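Local coordinates for protein chitosanase (PDB 6X2Q) that probably hydrolyses chitosan as a family 46 glycoside hydrolase, and binds glucosamine units of a chitosan oligosaccharide, at residues L93-R96 / W97-A100; Y141-I144 / I145-E149; A196-E199 / T200-E203. One frame throughout, in Å; residues are numbered along the deposited sequence.

In the fold
All three contacts are local, each made within a helix or at a helix end. Contact 1, partly buried, makes up the short helix 93-100, with an apolar side turned to its neighbours and a polar side turned outward. Contact 2 lies about 4 Å, centre to centre, from the middle of the chain; there helix 134-147 stops, and its last residues meet the sugars. Contact 3 is a surface turn leading into helix 201-205, held largely by backbone and water bonds. Contacts 2 and 3 touch the same glucosamine, chain C, with their nearest atoms about 5 Å apart, whereas the nearest atoms of contacts 1 and 2 are about 13 Å apart and contact 1 stands apart from both.

Contact 1: residues L93-R96 / W97-A100; sequences LPQR and WADA
Leu93 and Trp97 are tied by the first of four backbone hydrogen bonds that run through this short helix, Trp97 N giving to Leu93 O at 2.8 Å. Ala98 N to Pro94 O (3.1 Å) and Asp99 N to Gln95 O (3.0 Å) follow, and Ala100 N closes the set on Arg96 O at 2.7 Å. Pro94 fits the first turn because a proline has no N-H to offer and none is needed there.

Ala98 packs its methyl against a backbone oxygen, CB resting 3.5 Å from Gln95 O, and is small enough to lie flush with the preceding turn. On the apolar side, Trp97 has its CG anti to the backbone N (chi1 -175°), which swings the indole off the helix, against Met53, Val56 and Ile57 of helix 52-63. Helix 93-100 is thus amphipathic within the lysozyme-like GH46 fold: Leu93, Trp97 and Ala100 face the interior, Leu93 also meeting Ile39 and Phe72, while Gln95, Arg96 and Asp99 suit the solvent side. The one indole N-H is buried with its ring but satisfied by Tyr27 O, and Phe106 meets the ring edge-to-face.

The polar side chains make looser approaches. Asp99 CG lies beside its own backbone N, which brings OD2 back to within 4.0 Å of Gln95 CG, the amide and carboxylate planes 31° apart. Arg96 reaches the other way, its NH1 bonded to Ile68 O, and its NE stays 6.8 Å from Asp99 OD2, too far for a salt bridge.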
loop_
_atom_site.group_PDB
_atom_site.type_symbol
_atom_site.label_atom_id
_atom_site.label_comp_id
_atom_site.label_asym_id
_atom_site.label_seq_id
_atom_site.Cartn_x
_atom_site.Cartn_y
_atom_site.Cartn_z
ATOM N N LEU A 93 -2.310 18.151 -13.259
ATOM C CA LEU A 93 -2.967 17.145 -12.422
ATOM C C LEU A 93 -2.459 17.142 -10.986
ATOM O O LEU A 93 -3.296 17.174 -10.068
ATOM C CB LEU A 93 -2.842 15.756 -13.064
ATOM C CG LEU A 93 -3.533 14.622 -12.305
ATOM C CD1 LEU A 93 -4.885 15.083 -11.889
ATOM C CD2 LEU A 93 -3.667 13.358 -13.136
ATOM N N PRO A 94 -1.145 17.098 -10.707
ATOM C CA PRO A 94 -0.707 17.161 -9.299
ATOM C C PRO A 94 -1.358 18.278 -8.505
ATOM O O PRO A 94 -1.877 18.036 -7.403
ATOM C CB PRO A 94 0.811 17.357 -9.423
ATOM C CG PRO A 94 1.158 16.666 -10.678
ATOM C CD PRO A 94 0.004 16.887 -11.614
ATOM N N GLN A 95 -1.358 19.501 -9.037
ATOM C CA GLN A 95 -1.927 20.608 -8.279
ATOM C C GLN A 95 -3.418 20.410 -8.062
ATOM O O GLN A 95 -3.927 20.666 -6.964
ATOM C CB GLN A 95 -1.655 21.941 -8.976
ATOM C CG GLN A 95 -1.905 23.158 -8.069
ATOM C CD GLN A 95 -0.810 23.371 -7.027
ATOM O OE1 GLN A 95 -0.638 22.560 -6.117
ATOM N NE2 GLN A 95 -0.069 24.476 -7.152
ATOM N N ARG A 96 -4.126 19.912 -9.077
ATOM C CA ARG A 96 -5.571 19.740 -8.943
ATOM C C ARG A 96 -5.912 18.645 -7.929
ATOM O O ARG A 96 -6.857 18.792 -7.140
ATOM C CB ARG A 96 -6.177 19.449 -10.315
ATOM C CG ARG A 96 -5.878 20.548 -11.342
ATOM C CD ARG A 96 -7.101 20.957 -12.147
ATOM N NE ARG A 96 -6.852 22.122 -13.005
ATOM C CZ ARG A 96 -7.771 22.689 -13.788
ATOM N NH1 ARG A 96 -9.004 22.198 -13.837
ATOM N NH2 ARG A 96 -7.459 23.747 -14.528
ATOM N N TRP A 97 -5.141 17.550 -7.930
ATOM C CA TRP A 97 -5.309 16.500 -6.927
ATOM C C TRP A 97 -5.144 17.055 -5.519
ATOM O O TRP A 97 -5.958 16.771 -4.628
ATOM C CB TRP A 97 -4.311 15.366 -7.167
ATOM C CG TRP A 97 -4.519 14.209 -6.223
ATOM C CD1 TRP A 97 -4.163 14.147 -4.906
ATOM C CD2 TRP A 97 -5.160 12.965 -6.529
ATOM N NE1 TRP A 97 -4.529 12.934 -4.383
ATOM C CE2 TRP A 97 -5.146 12.193 -5.356
ATOM C CE3 TRP A 97 -5.728 12.427 -7.688
ATOM C CZ2 TRP A 97 -5.692 10.913 -5.299
ATOM C CZ3 TRP A 97 -6.264 11.154 -7.636
ATOM C CH2 TRP A 97 -6.243 10.407 -6.446
ATOM N N ALA A 98 -4.081 17.841 -5.296
ATOM C CA ALA A 98 -3.898 18.489 -3.999
ATOM C C ALA A 98 -5.112 19.346 -3.625
ATOM O O ALA A 98 -5.590 19.309 -2.485
ATOM C CB ALA A 98 -2.622 19.331 -4.013
ATOM N N ASP A 99 -5.642 20.117 -4.578
ATOM C CA ASP A 99 -6.784 20.959 -4.242
ATOM C C ASP A 99 -8.040 20.120 -4.026
ATOM O O ASP A 99 -8.782 20.345 -3.062
ATOM C CB ASP A 99 -7.002 22.019 -5.322
ATOM C CG ASP A 99 -5.860 23.038 -5.381
ATOM O OD1 ASP A 99 -5.314 23.380 -4.303
ATOM O OD2 ASP A 99 -5.518 23.505 -6.492
ATOM N N ALA A 100 -8.276 19.131 -4.893
ATOM C CA ALA A 100 -9.414 18.248 -4.695
ATOM C C ALA A 100 -9.388 17.618 -3.300
ATOM O O ALA A 100 -10.431 17.502 -2.653
ATOM C CB ALA A 100 -9.436 17.177 -5.785
#

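Contact 2: residues Y141-I144 / I145-E149; sequences YDAI and IQHGE. With GCS (2-amino-2-deoxy-beta-D-glucopyranose), chain B; GCS (2-amino-2-deoxy-beta-D-glucopyranose), chain C; GCS (2-amino-2-deoxy-beta-D-glucopyranose), chain D; GCS (2-amino-2-deoxy-beta-D-glucopyranose), chain E.
Ala143 O accepts from His147 N at 2.8 Å in the last part of helix 134-147, which ends in the sugar-binding cleft of this lysozyme-like GH46 fold. One residue on, Ile144 O takes the N-H of Gly148 at 2.9 Å from above its carbonyl plane. Gly148 then leaves the helix with phi at 78°, a value that favours glycine; a side chain here would also run into O4 of the chain B glucosamine.

Ile145 sets its CG1 branch anti to its own carbonyl carbon (chi1 -79°), and its CD1 methyl lies over one face of the Tyr141 ring as a CH-pi contact, 3.5 Å from CE1 and nearer the rim than the centre. The other branch, CG2, faces C6 of the chain C sugar at 4.0 Å, so one beta-branched residue meets both core and ligand. Cut back to an alanine, this position would probably leave that ring face without its methyl cover and C6 of the chain C sugar without its CG2 neighbour.

Ala143 O lies in the plane of the His147 imidazole, at its edge, 3.2 Å from CD2, while Arg188 and Asp154 hold the two ring nitrogens. Ile144 CD1 runs alongside the extended chain of Glu149, 4.0 Å from CG, and the carboxylate beyond pairs with Arg125. Asp142 is buried but paired with Arg210 and Arg188. Two backbone groups address the glycan: Gln146 O meets O3 of chain C so closely that the details of this bond are doubtful, and Glu149 N donates to O6 of the chain D glucosamine at 3.1 Å.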
loop_
_atom_site.group_PDB
_atom_site.type_symbol
_atom_site.label_atom_id
_atom_site.label_comp_id
_atom_site.label_asym_id
_atom_site.label_seq_id
_atom_site.Cartn_x
_atom_site.Cartn_y
_atom_site.Cartn_z
ATOM N N TYR A 141 -1.242 -6.101 4.561
ATOM C CA TYR A 141 -1.903 -4.889 4.094
ATOM C C TYR A 141 -0.888 -3.911 3.512
ATOM O O TYR A 141 -1.113 -3.319 2.445
ATOM C CB TYR A 141 -2.668 -4.269 5.250
ATOM C CG TYR A 141 -3.358 -2.960 4.964
ATOM C CD1 TYR A 141 -4.043 -2.740 3.776
ATOM C CD2 TYR A 141 -3.348 -1.951 5.917
ATOM C CE1 TYR A 141 -4.689 -1.533 3.550
ATOM C CE2 TYR A 141 -3.978 -0.762 5.710
ATOM C CZ TYR A 141 -4.647 -0.548 4.528
ATOM O OH TYR A 141 -5.266 0.665 4.351
ATOM N N ASP A 142 0.244 -3.749 4.199
ATOM C CA ASP A 142 1.321 -2.926 3.675
ATOM C C ASP A 142 1.841 -3.483 2.361
ATOM O O ASP A 142 2.095 -2.725 1.423
ATOM C CB ASP A 142 2.448 -2.832 4.699
ATOM C CG ASP A 142 3.549 -1.885 4.258
ATOM O OD1 ASP A 142 3.241 -0.682 4.120
ATOM O OD2 ASP A 142 4.710 -2.333 4.046
ATOM N N ALA A 143 1.998 -4.810 2.269
ATOM C CA ALA A 143 2.487 -5.399 1.025
ATOM C C ALA A 143 1.481 -5.226 -0.111
ATOM O O ALA A 143 1.868 -4.972 -1.261
ATOM C CB ALA A 143 2.831 -6.883 1.231
ATOM N N ILE A 144 0.182 -5.361 0.171
ATOM C CA ILE A 144 -0.757 -5.203 -0.939
ATOM C C ILE A 144 -0.717 -3.770 -1.469
ATOM O O ILE A 144 -0.883 -3.544 -2.668
ATOM C CB ILE A 144 -2.190 -5.636 -0.542
ATOM C CG1 ILE A 144 -2.938 -6.184 -1.765
ATOM C CG2 ILE A 144 -2.971 -4.495 0.069
ATOM C CD1 ILE A 144 -4.288 -6.782 -1.456
ATOM N N ILE A 145 -0.428 -2.795 -0.608
ATOM C CA ILE A 145 -0.449 -1.403 -1.041
ATOM C C ILE A 145 0.723 -1.099 -1.969
ATOM O O ILE A 145 0.561 -0.422 -2.995
ATOM C CB ILE A 145 -0.458 -0.473 0.182
ATOM C CG1 ILE A 145 -1.873 -0.409 0.772
ATOM C CG2 ILE A 145 0.059 0.933 -0.198
ATOM C CD1 ILE A 145 -1.905 0.132 2.161
ATOM N N GLN A 146 1.918 -1.596 -1.624
ATOM C CA GLN A 146 3.127 -1.319 -2.389
ATOM C C GLN A 146 3.258 -2.252 -3.589
ATOM O O GLN A 146 3.676 -1.821 -4.662
ATOM C CB GLN A 146 4.356 -1.434 -1.473
ATOM C CG GLN A 146 5.698 -1.216 -2.182
ATOM C CD GLN A 146 6.894 -1.139 -1.240
ATOM O OE1 GLN A 146 7.006 -1.890 -0.271
ATOM N NE2 GLN A 146 7.814 -0.238 -1.549
ATOM N N HIS A 147 2.909 -3.531 -3.437
ATOM C CA HIS A 147 3.118 -4.519 -4.493
ATOM C C HIS A 147 1.900 -4.747 -5.373
ATOM O O HIS A 147 2.048 -5.320 -6.461
ATOM C CB HIS A 147 3.520 -5.876 -3.887
ATOM C CG HIS A 147 4.763 -5.822 -3.057
ATOM N ND1 HIS A 147 5.966 -6.347 -3.485
ATOM C CD2 HIS A 147 4.995 -5.301 -1.827
ATOM C CE1 HIS A 147 6.880 -6.157 -2.550
ATOM N NE2 HIS A 147 6.320 -5.525 -1.536
ATOM N N GLY A 148 0.706 -4.371 -4.910
ATOM C CA GLY A 148 -0.516 -4.597 -5.660
ATOM C C GLY A 148 -0.991 -6.032 -5.565
ATOM O O GLY A 148 -0.282 -6.885 -5.017
ATOM N N GLU A 149 -2.188 -6.316 -6.082
ATOM C CA GLU A 149 -2.758 -7.659 -6.073
ATOM C C GLU A 149 -2.821 -8.269 -7.478
ATOM O O GLU A 149 -3.666 -9.124 -7.762
ATOM C CB GLU A 149 -4.148 -7.655 -5.424
ATOM C CG GLU A 149 -4.525 -8.999 -4.824
ATOM C CD GLU A 149 -6.003 -9.101 -4.434
ATOM O OE1 GLU A 149 -6.780 -8.158 -4.724
ATOM O OE2 GLU A 149 -6.395 -10.146 -3.851
HETATM C C1 GCS B . 1.065 0.493 -6.412
HETATM C C2 GCS B . -0.237 0.711 -7.156
HETATM C C3 GCS B . -0.903 -0.616 -7.377
HETATM C C4 GCS B . -0.021 -1.561 -8.178
HETATM C C5 GCS B . 1.380 -1.418 -7.573
HETATM C C6 GCS B . 2.495 -2.148 -8.270
HETATM N N2 GCS B . -1.114 1.643 -6.546
HETATM O O1 GCS B . 1.858 1.641 -6.115
HETATM O O3 GCS B . -2.051 -0.351 -8.077
HETATM O O4 GCS B . -0.585 -2.541 -8.485
HETATM O O5 GCS B . 1.800 -0.088 -7.416
HETATM O O6 GCS B . 2.395 -2.105 -9.654
HETATM C C1 GCS C . 4.848 3.809 -5.288
HETATM C C2 GCS C . 5.602 2.385 -5.512
HETATM C C3 GCS C . 4.332 1.442 -5.802
HETATM C C4 GCS C . 3.035 1.650 -4.945
HETATM C C5 GCS C . 2.552 2.976 -4.335
HETATM C C6 GCS C . 2.050 2.687 -3.207
HETATM N N2 GCS C . 6.529 2.378 -6.494
HETATM O O1 GCS C . 5.898 4.588 -4.879
HETATM O O3 GCS C . 4.825 0.179 -5.308
HETATM O O5 GCS C . 3.787 3.799 -4.400
HETATM O O6 GCS C . 2.063 3.824 -2.327
HETATM C C1 GCS D . -1.810 -3.024 -9.037
HETATM C C2 GCS D . -1.772 -4.362 -9.693
HETATM C C3 GCS D . -3.042 -4.566 -10.466
HETATM C C4 GCS D . -4.264 -4.598 -9.576
HETATM C C5 GCS D . -4.102 -3.415 -8.620
HETATM C C6 GCS D . -5.038 -3.469 -7.453
HETATM N N2 GCS D . -0.715 -4.405 -10.612
HETATM O O3 GCS D . -2.913 -5.770 -11.135
HETATM O O4 GCS D . -5.278 -5.053 -10.096
HETATM O O5 GCS D . -2.816 -3.206 -8.086
HETATM O O6 GCS D . -4.593 -4.444 -6.581
HETATM C C1 GCS E . -6.154 -5.860 -10.023
HETATM C C2 GCS E . -7.484 -5.581 -10.516
HETATM C C3 GCS E . -8.434 -6.761 -10.303
HETATM C C4 GCS E . -7.816 -7.922 -10.993
HETATM C C5 GCS E . -6.483 -8.113 -10.330
HETATM C C6 GCS E . -5.809 -9.274 -10.976
HETATM N N2 GCS E . -8.105 -4.439 -9.956
HETATM O O3 GCS E . -9.696 -6.603 -10.915
HETATM O O4 GCS E . -8.651 -9.052 -10.846
HETATM O O5 GCS E . -5.692 -7.001 -10.581
HETATM O O6 GCS E . -6.156 -10.382 -10.178
#

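Contact 3: residues A196-E199 / T200-E203; sequences ANLE and TEDE. With GCS (2-amino-2-deoxy-beta-D-glucopyranose), chain C.
Thr200 N donates to Asn197 O at 3.2 Å, and Glu201 N repeats the step to Leu198 O, also at 3.2 Å; both bonds reach back three residues, as in a turn leading into a helix. Two waters continue the pattern. One donates a hydrogen bond to Leu198 O at 2.8 Å and accepts from Asp202 N; the other donates to Glu199 O at 2.7 Å and accepts from Glu203 N, so N-H groups of the first helical turn find partners through solvent. Asn197 OD1 also receives a weak bond from Glu199 N, an Asx turn, for which asparagine is well suited.

Thr200 sits at the N-cap of helix 201-205, lining the glucosamine-binding pocket of this GH46 protein, yet makes no capping bond. With OG1 anti to the backbone N (chi1 -160°), the hydroxyl turns toward the pocket, where Arg37 NH1 bonds it and N2 of the chain C sugar lies near. Glu203 OE2 meets O1 of that sugar in a weak hydrogen bond of 3.0 Å.

The same torsion places the methyl CG2 between the backbone N and the carbonyl carbon, 3.3 Å from Asn197 O. Asn197 comes across the threonine at about a right angle, ND2 lying 3.4 Å from Thr200 CB. Farther out, Leu198 and Glu201 run side by side, CD2 of the leucine 3.6 Å from OE1 of the glutamate.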
loop_
_atom_site.group_PDB
_atom_site.type_symbol
_atom_site.label_atom_id
_atom_site.label_comp_id
_atom_site.label_asym_id
_atom_site.label_seq_id
_atom_site.Cartn_x
_atom_site.Cartn_y
_atom_site.Cartn_z
ATOM N N ALA A 196 11.276 -8.078 -10.458
ATOM C CA ALA A 196 11.227 -8.429 -11.875
ATOM C C ALA A 196 10.958 -7.210 -12.752
ATOM O O ALA A 196 11.372 -7.180 -13.916
ATOM C CB ALA A 196 10.162 -9.500 -12.118
ATOM N N ASN A 197 10.267 -6.197 -12.229
ATOM C CA ASN A 197 10.050 -4.949 -12.969
ATOM C C ASN A 197 11.196 -4.004 -12.626
ATOM O O ASN A 197 11.220 -3.394 -11.556
ATOM C CB ASN A 197 8.683 -4.353 -12.638
ATOM C CG ASN A 197 8.577 -2.865 -12.964
ATOM O OD1 ASN A 197 8.987 -2.414 -14.039
ATOM N ND2 ASN A 197 7.985 -2.101 -12.039
ATOM N N LEU A 198 12.149 -3.879 -13.543
ATOM C CA LEU A 198 13.351 -3.103 -13.287
ATOM C C LEU A 198 13.070 -1.614 -13.154
ATOM O O LEU A 198 13.852 -0.904 -12.511
ATOM C CB LEU A 198 14.384 -3.363 -14.404
ATOM C CG LEU A 198 14.999 -4.771 -14.430
ATOM C CD1 LEU A 198 16.159 -4.858 -15.432
ATOM C CD2 LEU A 198 15.470 -5.213 -13.026
ATOM N N GLU A 199 11.966 -1.128 -13.719
ATOM C CA GLU A 199 11.613 0.285 -13.569
ATOM C C GLU A 199 11.349 0.683 -12.118
ATOM O O GLU A 199 11.525 1.855 -11.757
ATOM C CB GLU A 199 10.384 0.610 -14.418
ATOM C CG GLU A 199 10.548 0.283 -15.899
ATOM C CD GLU A 199 9.677 1.157 -16.780
ATOM O OE1 GLU A 199 9.626 2.385 -16.529
ATOM O OE2 GLU A 199 9.062 0.628 -17.737
ATOM N N THR A 200 10.896 -0.244 -11.271
ATOM C CA THR A 200 10.624 0.113 -9.879
ATOM C C THR A 200 11.787 -0.218 -8.947
ATOM O O THR A 200 11.633 -0.123 -7.717
ATOM C CB THR A 200 9.354 -0.582 -9.379
ATOM O OG1 THR A 200 8.871 0.121 -8.225
ATOM C CG2 THR A 200 9.658 -2.051 -8.999
ATOM N N GLU A 201 12.953 -0.578 -9.506
ATOM C CA GLU A 201 14.038 -1.108 -8.681
ATOM C C GLU A 201 14.570 -0.067 -7.708
ATOM O O GLU A 201 14.701 -0.336 -6.511
ATOM C CB GLU A 201 15.178 -1.631 -9.551
ATOM C CG GLU A 201 16.324 -2.206 -8.702
ATOM C CD GLU A 201 17.470 -2.703 -9.538
ATOM O OE1 GLU A 201 17.224 -3.041 -10.718
ATOM O OE2 GLU A 201 18.605 -2.751 -9.011
ATOM N N ASP A 202 14.949 1.105 -8.215
ATOM C CA ASP A 202 15.445 2.163 -7.337
ATOM C C ASP A 202 14.413 2.531 -6.277
ATOM O O ASP A 202 14.742 2.647 -5.091
ATOM C CB ASP A 202 15.806 3.408 -8.154
ATOM C CG ASP A 202 17.043 3.221 -9.012
ATOM O OD1 ASP A 202 17.166 3.974 -10.010
ATOM O OD2 ASP A 202 17.888 2.345 -8.684
ATOM N N GLU A 203 13.164 2.771 -6.699
ATOM C CA GLU A 203 12.103 3.114 -5.755
ATOM C C GLU A 203 11.979 2.053 -4.672
ATOM O O GLU A 203 12.025 2.353 -3.475
ATOM C CB GLU A 203 10.773 3.267 -6.497
ATOM C CG GLU A 203 10.349 4.686 -6.748
ATOM C CD GLU A 203 9.931 5.411 -5.485
ATOM O OE1 GLU A 203 10.709 6.263 -5.003
ATOM O OE2 GLU A 203 8.822 5.135 -4.978
HETATM C C1 GCS C . 4.848 3.809 -5.288
HETATM C C2 GCS C . 5.602 2.385 -5.512
HETATM C C3 GCS C . 4.332 1.442 -5.802
HETATM C C4 GCS C . 3.035 1.650 -4.945
HETATM C C5 GCS C . 2.552 2.976 -4.335
HETATM C C6 GCS C . 2.050 2.687 -3.207
HETATM N N2 GCS C . 6.529 2.378 -6.494
HETATM O O1 GCS C . 5.898 4.588 -4.879
HETATM O O3 GCS C . 4.825 0.179 -5.308
HETATM O O5 GCS C . 3.787 3.799 -4.400
HETATM O O6 GCS C . 2.063 3.824 -2.327
HETATM O O HOH W 1 14.669 1.489 -11.335
HETATM O O HOH W 2 12.531 3.117 -9.591
#